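Local coordinates for amino acid adenylation domain-containing protein (Bacillus stratosphericus LAMA 585, PDB 6ULY), which probably selects an alpha-keto acid and activates it as an acyl adenylate, as the adenylation domain of a nonribosomal depsipeptide synthetase module, at residues Gln16-Val21 with His191-Val196; His116-Leu121 with Asp146-Ala151; Gly389-Ile394 with Asp435-Thr440. One frame throughout, in Å; residues are numbered along the deposited sequence.

Overall arrangement
The three contacts do not touch one another. Contacts 1 and 2 reach the same mixed sheet, contact 1 through strand 188-192 and contact 2 through the outermost strand 150-152. Their centres are about 26 Å apart. Along the chain, contact 2 is nested inside the loop that contact 1 closes. Contact 3 follows later, on strands 391-395 and 438-447 of a separate antiparallel sheet, where strand 408-413 lies between them. It is about 21 and 35 Å from contacts 1 and 2, centre to centre. The Ile392 side chain is about 11 Å from the bound adenylate. Contacts 1 and 2 thus pack helices and loops at one sheet of the adenylation domain, and contact 3 joins strands of another.

Contact 1: residues Gln16-Val21 with His191-Val196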
# COMPACT_ATOMS: atom_id res chain seq x y z
N GLN A 16 -32.72 -6.78 16.22
CA GLN A 16 -32.26 -5.69 15.37
C GLN A 16 -30.97 -5.05 15.85
O GLN A 16 -30.28 -4.41 15.05
CB GLN A 16 -33.35 -4.61 15.27
CG GLN A 16 -34.66 -5.13 14.73
CD GLN A 16 -34.55 -5.58 13.28
OE1 GLN A 16 -34.19 -4.79 12.41
NE2 GLN A 16 -34.83 -6.85 13.03
N THR A 17 -30.65 -5.18 17.14
CA THR A 17 -29.38 -4.78 17.71
C THR A 17 -28.75 -5.98 18.42
O THR A 17 -29.43 -6.97 18.72
CB THR A 17 -29.53 -3.61 18.69
OG1 THR A 17 -28.26 -3.30 19.27
CG2 THR A 17 -30.51 -3.96 19.81
N LEU A 18 -27.45 -5.88 18.70
CA LEU A 18 -26.79 -6.98 19.39
C LEU A 18 -27.24 -7.11 20.83
O LEU A 18 -27.14 -8.20 21.40
CB LEU A 18 -25.27 -6.81 19.33
CG LEU A 18 -24.58 -7.02 17.97
CD1 LEU A 18 -23.08 -7.12 18.16
CD2 LEU A 18 -25.09 -8.25 17.23
N GLN A 19 -27.73 -6.03 21.44
CA GLN A 19 -28.31 -6.13 22.77
C GLN A 19 -29.49 -7.10 22.78
O GLN A 19 -29.62 -7.92 23.69
CB GLN A 19 -28.75 -4.75 23.26
CG GLN A 19 -27.60 -3.83 23.62
CD GLN A 19 -28.08 -2.44 24.01
OE1 GLN A 19 -29.23 -2.25 24.40
NE2 GLN A 19 -27.19 -1.46 23.91
N ASP A 20 -30.35 -7.02 21.76
CA ASP A 20 -31.47 -7.94 21.67
C ASP A 20 -31.00 -9.37 21.43
O ASP A 20 -31.65 -10.32 21.88
CB ASP A 20 -32.42 -7.51 20.55
CG ASP A 20 -32.90 -6.07 20.71
OD1 ASP A 20 -32.91 -5.56 21.85
OD2 ASP A 20 -33.27 -5.45 19.69
N VAL A 21 -29.87 -9.55 20.74
CA VAL A 21 -29.32 -10.88 20.55
C VAL A 21 -28.94 -11.49 21.90
O VAL A 21 -29.28 -12.64 22.21
CB VAL A 21 -28.11 -10.84 19.59
CG1 VAL A 21 -27.39 -12.18 19.57
CG2 VAL A 21 -28.55 -10.43 18.18
N HIS A 191 -18.30 -1.21 11.41
CA HIS A 191 -19.53 -1.93 11.14
C HIS A 191 -20.65 -1.42 12.04
O HIS A 191 -20.40 -0.83 13.10
CB HIS A 191 -19.36 -3.43 11.34
CG HIS A 191 -18.88 -4.15 10.11
ND1 HIS A 191 -19.68 -4.32 9.00
CD2 HIS A 191 -17.70 -4.75 9.83
CE1 HIS A 191 -19.00 -4.98 8.08
NE2 HIS A 191 -17.80 -5.25 8.56
N SER A 192 -21.87 -1.68 11.61
CA SER A 192 -23.06 -1.35 12.38
C SER A 192 -23.76 -2.64 12.80
O SER A 192 -23.46 -3.73 12.31
CB SER A 192 -24.01 -0.48 11.56
OG SER A 192 -24.61 -1.25 10.53
N HIS A 193 -24.70 -2.51 13.73
CA HIS A 193 -25.53 -3.65 14.09
C HIS A 193 -26.23 -4.22 12.86
O HIS A 193 -26.35 -5.44 12.71
CB HIS A 193 -26.57 -3.26 15.15
CG HIS A 193 -25.99 -2.68 16.40
ND1 HIS A 193 -25.74 -3.45 17.52
CD2 HIS A 193 -25.64 -1.42 16.72
CE1 HIS A 193 -25.24 -2.68 18.47
NE2 HIS A 193 -25.18 -1.44 18.01
N ARG A 194 -26.70 -3.34 11.97
CA ARG A 194 -27.48 -3.77 10.82
C ARG A 194 -26.63 -4.61 9.86
O ARG A 194 -27.07 -5.67 9.40
CB ARG A 194 -28.06 -2.55 10.10
CG ARG A 194 -29.09 -2.90 9.04
CD ARG A 194 -29.53 -1.68 8.23
NE ARG A 194 -30.10 -0.63 9.06
CZ ARG A 194 -31.35 -0.62 9.52
NH1 ARG A 194 -32.17 -1.62 9.24
NH2 ARG A 194 -31.78 0.39 10.26
N SER A 195 -25.43 -4.14 9.53
CA SER A 195 -24.60 -4.86 8.57
C SER A 195 -24.16 -6.21 9.13
O SER A 195 -24.18 -7.22 8.42
CB SER A 195 -23.39 -4.02 8.17
OG SER A 195 -22.65 -3.57 9.30
N VAL A 196 -23.78 -6.25 10.41
CA VAL A 196 -23.38 -7.52 11.01
C VAL A 196 -24.57 -8.47 11.07
O VAL A 196 -24.49 -9.62 10.60
CB VAL A 196 -22.78 -7.28 12.41
CG1 VAL A 196 -22.52 -8.58 13.11
CG2 VAL A 196 -21.49 -6.46 12.27
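His193 meets Thr17 and Leu18 at the start of helix 18-26. Leu18 N donates to His193 ND1 over 3.2 Å, and the N-H...acceptor angle of 169° is nearly straight. The donor is tilted 29° out of the imidazole plane. Thr17 OG1 sits over one ring face, 3.1 Å from His193 ND1 and offset toward the rim. Leu18 CB lies at the ring edge, and Leu18 CG is 3.8 Å from His193 ND1. The ring is carried there by the first torsion of His193, which sets CG anti to the carbonyl carbon (chi1 -57°).

His193 opens helix 193-207, and the residue before it is the N-cap. Ser192 and Ser195 form a capping box: Ser195 N donates to Ser192 OG over 3.2 Å, and Ser192 N donates to Ser195 OG over 3.1 Å. His191 ND1 shares a further bond with Ser195 OG. Farther out, Leu18 and His193 both pack on Val174 of strand 173-178, and Leu18 also touches Leu232 of helix 224-237.

Thr17 is at the N-cap of helix 18-26. Leu18 N, in the first turn, is taken by His193 ND1. This bond is consistent with ND1 being unprotonated here.

Contact 2: residues His116-Leu121 with Asp146-Ala151; sequences HAWKLL and DQLRVA. With SO4 (sulfate ion), chain M; SO4 (sulfate ion), chain J.
Apolar packing joins Trp118 to Leu148. Leu148 CD1 approaches the indole obliquely, 4.2 Å from Trp118 CE2. A backbone carbonyl comes to the ring edge near its plane, with Gln147 O 3.8 Å from Trp118 CZ2. The indole reaches across because Trp118 CG is anti to the backbone N (chi1 172°). Trp143 and His123 also meet this ring.

Water supplies the polar link. Water 1 lies in the indole plane and accepts from Trp118 NE1 at 3.0 Å. It also accepts from Arg149 N at 3.0 Å. A weak bond to Gln147 O is longer.

Two sulfates bind at His116 and Lys119. His116 ND1 donates to O1 of the chain M sulfate at 2.9 Å, with an angle of 153°. The extended Lys119 chain brings NZ 3.1 Å from O2 of the chain J sulfate. Both ions probably come from the crystallisation liquor. His116 NE2 is bonded to Glu426 of the second subunit, so this ring links a sulfate to that subunit.

Water at the indole N-H thus ties helix 109-120 to the run leading into strand 150-152, an outermost strand of the mixed sheet. A sulfate and a carboxylate at the His116 nitrogens would be consistent with a protonated imidazole.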
# COMPACT_ATOMS: atom_id res chain seq x y z
N HIS A 116 -0.71 2.85 14.91
CA HIS A 116 -1.45 3.58 13.89
C HIS A 116 -2.94 3.62 14.22
O HIS A 116 -3.54 4.70 14.32
CB HIS A 116 -1.23 2.95 12.52
CG HIS A 116 -2.09 3.54 11.44
ND1 HIS A 116 -1.73 4.67 10.74
CD2 HIS A 116 -3.29 3.16 10.96
CE1 HIS A 116 -2.68 4.95 9.86
NE2 HIS A 116 -3.64 4.05 9.98
N ALA A 117 -3.55 2.45 14.40
CA ALA A 117 -4.97 2.39 14.73
C ALA A 117 -5.26 3.12 16.04
O ALA A 117 -6.25 3.84 16.15
CB ALA A 117 -5.44 0.94 14.81
N TRP A 118 -4.40 2.92 17.04
CA TRP A 118 -4.61 3.57 18.33
C TRP A 118 -4.65 5.08 18.17
O TRP A 118 -5.53 5.76 18.71
CB TRP A 118 -3.51 3.14 19.30
CG TRP A 118 -3.48 3.86 20.60
CD1 TRP A 118 -4.28 3.63 21.69
CD2 TRP A 118 -2.57 4.90 20.97
NE1 TRP A 118 -3.94 4.49 22.71
CE2 TRP A 118 -2.89 5.28 22.30
CE3 TRP A 118 -1.53 5.57 20.32
CZ2 TRP A 118 -2.21 6.28 22.98
CZ3 TRP A 118 -0.85 6.57 21.00
CH2 TRP A 118 -1.19 6.91 22.31
N LYS A 119 -3.70 5.63 17.40
CA LYS A 119 -3.68 7.07 17.16
C LYS A 119 -4.85 7.50 16.28
O LYS A 119 -5.41 8.59 16.48
CB LYS A 119 -2.35 7.46 16.50
CG LYS A 119 -2.17 8.95 16.28
CD LYS A 119 -0.75 9.27 15.80
CE LYS A 119 -0.56 10.76 15.55
NZ LYS A 119 0.82 11.10 15.09
N LEU A 120 -5.23 6.68 15.30
CA LEU A 120 -6.37 7.03 14.46
C LEU A 120 -7.65 7.15 15.27
O LEU A 120 -8.51 7.97 14.95
CB LEU A 120 -6.54 5.98 13.35
CG LEU A 120 -7.53 6.35 12.25
CD1 LEU A 120 -7.07 7.61 11.52
CD2 LEU A 120 -7.70 5.19 11.27
N LEU A 121 -7.78 6.34 16.32
CA LEU A 121 -8.95 6.35 17.19
C LEU A 121 -8.81 7.34 18.35
O LEU A 121 -9.61 7.28 19.29
CB LEU A 121 -9.19 4.94 17.74
CG LEU A 121 -9.57 3.91 16.67
CD1 LEU A 121 -9.32 2.50 17.17
CD2 LEU A 121 -11.02 4.08 16.27
N ASP A 146 2.42 9.80 26.85
CA ASP A 146 1.80 9.88 28.16
C ASP A 146 0.29 9.70 28.08
O ASP A 146 -0.40 9.86 29.10
CB ASP A 146 2.13 11.21 28.82
CG ASP A 146 3.63 11.49 28.85
OD1 ASP A 146 4.40 10.57 29.19
OD2 ASP A 146 4.03 12.63 28.52
N GLN A 147 -0.24 9.37 26.90
CA GLN A 147 -1.67 9.25 26.67
C GLN A 147 -2.15 7.81 26.70
O GLN A 147 -3.32 7.55 26.41
CB GLN A 147 -2.04 9.87 25.33
CG GLN A 147 -1.81 11.37 25.25
CD GLN A 147 -2.85 12.16 26.02
OE1 GLN A 147 -3.80 12.68 25.44
NE2 GLN A 147 -2.68 12.24 27.33
N LEU A 148 -1.28 6.86 27.03
CA LEU A 148 -1.66 5.46 27.07
C LEU A 148 -2.47 5.18 28.33
O LEU A 148 -2.11 5.62 29.43
CB LEU A 148 -0.43 4.56 27.03
CG LEU A 148 -0.71 3.07 26.79
CD1 LEU A 148 -1.30 2.86 25.40
CD2 LEU A 148 0.54 2.24 26.97
N ARG A 149 -3.58 4.46 28.17
CA ARG A 149 -4.44 4.06 29.28
C ARG A 149 -4.81 2.60 29.09
O ARG A 149 -5.32 2.22 28.03
CB ARG A 149 -5.71 4.93 29.34
CG ARG A 149 -5.47 6.35 29.84
CD ARG A 149 -6.70 7.21 29.63
NE ARG A 149 -6.50 8.59 30.07
CZ ARG A 149 -7.36 9.58 29.86
NH1 ARG A 149 -8.50 9.35 29.21
NH2 ARG A 149 -7.09 10.80 30.31
N VAL A 150 -4.57 1.79 30.12
CA VAL A 150 -4.80 0.36 30.07
C VAL A 150 -5.63 -0.06 31.27
O VAL A 150 -5.57 0.56 32.34
CB VAL A 150 -3.47 -0.44 30.02
CG1 VAL A 150 -3.73 -1.87 29.58
CG2 VAL A 150 -2.47 0.25 29.10
N ALA A 151 -6.40 -1.13 31.10
CA ALA A 151 -7.22 -1.67 32.18
C ALA A 151 -7.52 -3.13 31.88
O ALA A 151 -7.82 -3.48 30.73
CB ALA A 151 -8.52 -0.87 32.34
S SO4 M . 1.52 6.32 12.74
O1 SO4 M . 0.34 6.39 11.92
O2 SO4 M . 2.68 6.59 11.94
O3 SO4 M . 1.43 7.30 13.79
O4 SO4 M . 1.63 5.01 13.32
S SO4 J . 1.60 10.14 19.14
O1 SO4 J . 1.98 11.41 19.69
O2 SO4 J . 2.00 10.09 17.75
O3 SO4 J . 2.26 9.07 19.86
O4 SO4 J . 0.16 9.98 19.26
O HOH W 1 -4.92 4.61 25.52

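Contact 3: residues Gly389-Ile394 with Asp435-Thr440. With SO4 (sulfate ion), chain K.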
# COMPACT_ATOMS: atom_id res chain seq x y z
N GLY A 389 -29.75 -11.92 0.47
CA GLY A 389 -29.47 -10.51 0.60
C GLY A 389 -28.28 -10.02 -0.19
O GLY A 389 -28.16 -8.81 -0.42
N ILE A 390 -27.39 -10.92 -0.61
CA ILE A 390 -26.14 -10.55 -1.27
C ILE A 390 -26.30 -10.73 -2.77
O ILE A 390 -26.88 -11.72 -3.24
CB ILE A 390 -24.97 -11.39 -0.73
CG1 ILE A 390 -24.72 -11.11 0.76
CG2 ILE A 390 -23.72 -11.13 -1.56
CD1 ILE A 390 -24.04 -9.80 1.04
N THR A 391 -25.78 -9.77 -3.53
CA THR A 391 -25.61 -9.92 -4.97
C THR A 391 -24.12 -9.86 -5.28
O THR A 391 -23.41 -9.00 -4.77
CB THR A 391 -26.35 -8.82 -5.75
OG1 THR A 391 -27.70 -8.71 -5.27
CG2 THR A 391 -26.39 -9.17 -7.22
N ILE A 392 -23.66 -10.80 -6.09
CA ILE A 392 -22.28 -10.83 -6.55
C ILE A 392 -22.29 -10.61 -8.06
O ILE A 392 -23.20 -11.05 -8.76
CB ILE A 392 -21.58 -12.15 -6.21
CG1 ILE A 392 -21.78 -12.48 -4.73
CG2 ILE A 392 -20.10 -12.07 -6.57
CD1 ILE A 392 -21.12 -13.75 -4.30
N ARG A 393 -21.26 -9.91 -8.55
CA ARG A 393 -21.07 -9.79 -9.99
C ARG A 393 -19.58 -9.82 -10.28
O ARG A 393 -18.74 -9.56 -9.42
CB ARG A 393 -21.71 -8.51 -10.56
CG ARG A 393 -20.98 -7.22 -10.24
CD ARG A 393 -21.57 -6.05 -11.03
NE ARG A 393 -20.84 -4.81 -10.81
CZ ARG A 393 -21.15 -3.64 -11.37
NH1 ARG A 393 -22.20 -3.55 -12.18
NH2 ARG A 393 -20.42 -2.56 -11.11
N ILE A 394 -19.26 -10.18 -11.53
CA ILE A 394 -17.90 -10.23 -12.03
C ILE A 394 -17.79 -9.23 -13.18
O ILE A 394 -18.60 -9.28 -14.12
CB ILE A 394 -17.54 -11.65 -12.51
CG1 ILE A 394 -17.94 -12.70 -11.46
CG2 ILE A 394 -16.06 -11.73 -12.84
CD1 ILE A 394 -17.15 -12.64 -10.16
N ASP A 435 -23.51 2.58 -7.49
CA ASP A 435 -24.69 1.74 -7.47
C ASP A 435 -24.59 0.65 -6.41
O ASP A 435 -25.20 -0.42 -6.55
CB ASP A 435 -24.94 1.12 -8.85
CG ASP A 435 -26.37 0.65 -9.03
OD1 ASP A 435 -27.29 1.49 -8.93
OD2 ASP A 435 -26.58 -0.56 -9.27
N GLY A 436 -23.81 0.90 -5.36
CA GLY A 436 -23.78 0.01 -4.21
C GLY A 436 -22.84 -1.17 -4.32
O GLY A 436 -22.98 -2.12 -3.55
N TRP A 437 -21.88 -1.14 -5.24
CA TRP A 437 -21.01 -2.27 -5.49
C TRP A 437 -19.70 -2.11 -4.73
O TRP A 437 -18.95 -1.15 -4.97
CB TRP A 437 -20.73 -2.44 -6.99
CG TRP A 437 -21.92 -2.94 -7.74
CD1 TRP A 437 -22.72 -2.23 -8.58
CD2 TRP A 437 -22.45 -4.27 -7.70
NE1 TRP A 437 -23.71 -3.03 -9.08
CE2 TRP A 437 -23.58 -4.29 -8.55
CE3 TRP A 437 -22.09 -5.44 -7.03
CZ2 TRP A 437 -24.34 -5.43 -8.76
CZ3 TRP A 437 -22.85 -6.58 -7.24
CH2 TRP A 437 -23.96 -6.57 -8.09
N PHE A 438 -19.42 -3.05 -3.82
CA PHE A 438 -18.18 -3.06 -3.07
C PHE A 438 -17.12 -3.84 -3.84
O PHE A 438 -17.36 -4.99 -4.24
CB PHE A 438 -18.36 -3.67 -1.68
CG PHE A 438 -17.07 -3.85 -0.94
CD1 PHE A 438 -16.53 -2.81 -0.21
CD2 PHE A 438 -16.37 -5.04 -1.02
CE1 PHE A 438 -15.33 -2.97 0.46
CE2 PHE A 438 -15.17 -5.20 -0.36
CZ PHE A 438 -14.65 -4.16 0.38
N HIS A 439 -15.97 -3.22 -4.04
CA HIS A 439 -14.88 -3.80 -4.82
C HIS A 439 -13.99 -4.63 -3.90
O HIS A 439 -13.35 -4.08 -3.00
CB HIS A 439 -14.07 -2.70 -5.51
CG HIS A 439 -13.21 -3.18 -6.63
ND1 HIS A 439 -13.71 -3.46 -7.88
CD2 HIS A 439 -11.88 -3.42 -6.69
CE1 HIS A 439 -12.72 -3.86 -8.67
NE2 HIS A 439 -11.60 -3.85 -7.97
N THR A 440 -13.95 -5.94 -4.13
CA THR A 440 -13.26 -6.84 -3.21
C THR A 440 -11.76 -6.85 -3.42
O THR A 440 -11.00 -7.09 -2.47
CB THR A 440 -13.79 -8.26 -3.36
OG1 THR A 440 -13.50 -8.74 -4.68
CG2 THR A 440 -15.29 -8.32 -3.11
S SO4 K . -9.74 -1.81 -10.44
O1 SO4 K . -10.49 -0.68 -9.93
O2 SO4 K . -8.83 -1.39 -11.47
O3 SO4 K . -10.63 -2.81 -10.98
O4 SO4 K . -9.00 -2.39 -9.36
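Strand 391-395 and the segment entering strand 438-447 come no closer than 8.7 Å between the CA atoms of Ile392 and Trp437, so their side chains make most of the contact. Arg393 and Trp437 carry it. The guanidinium of Arg393 lies flat on one face of the indole, with the two planes at 3°. Arg393 CZ stands 3.5 Å from the centroid of the Trp437 five-membered ring, a cation-pi contact over the face. The aliphatic part of the same side chain continues over the six-membered ring. Arg393 CD makes a CH-pi contact 3.6 Å from the centroid of that ring, and Arg393 CG is 3.6 Å from Trp437 CZ3.

The chain of Arg393 is extended from CG to NE, which lays it along the length of the indole. Its CG sits between the backbone N and the carbonyl carbon (chi1 74°). Arg393 NE also donates to Gln411 OE1, which helps to fix the rotation of the guanidinium. The far end of the indole meets Thr391: Thr391 CG2 is 3.7 Å from Trp437 CH2, and Thr391 O is 3.5 Å from Trp437 CZ3.

Two residues on, His439 NE2 is hydrogen-bonded to Glu457 OE2 and gives a weak bond to O4 of the chain K sulfate, 3.3 Å long. That ion probably comes from the crystallisation liquor. It is also held by Arg409 and His399 of the same chain and by Lys112 of the second subunit.

In the five-stranded antiparallel sheet, strand 408-413 runs between 391-395 and 438-447. Arg393 and Trp437 therefore meet across an intervening strand. Trp437 rests on Gln411 and Lys413 of that strand and on Leu3 of strand 3-5. Ile392 points away from Trp437, and its side chain packs on Ile412 and on Val341 of strand 338-342.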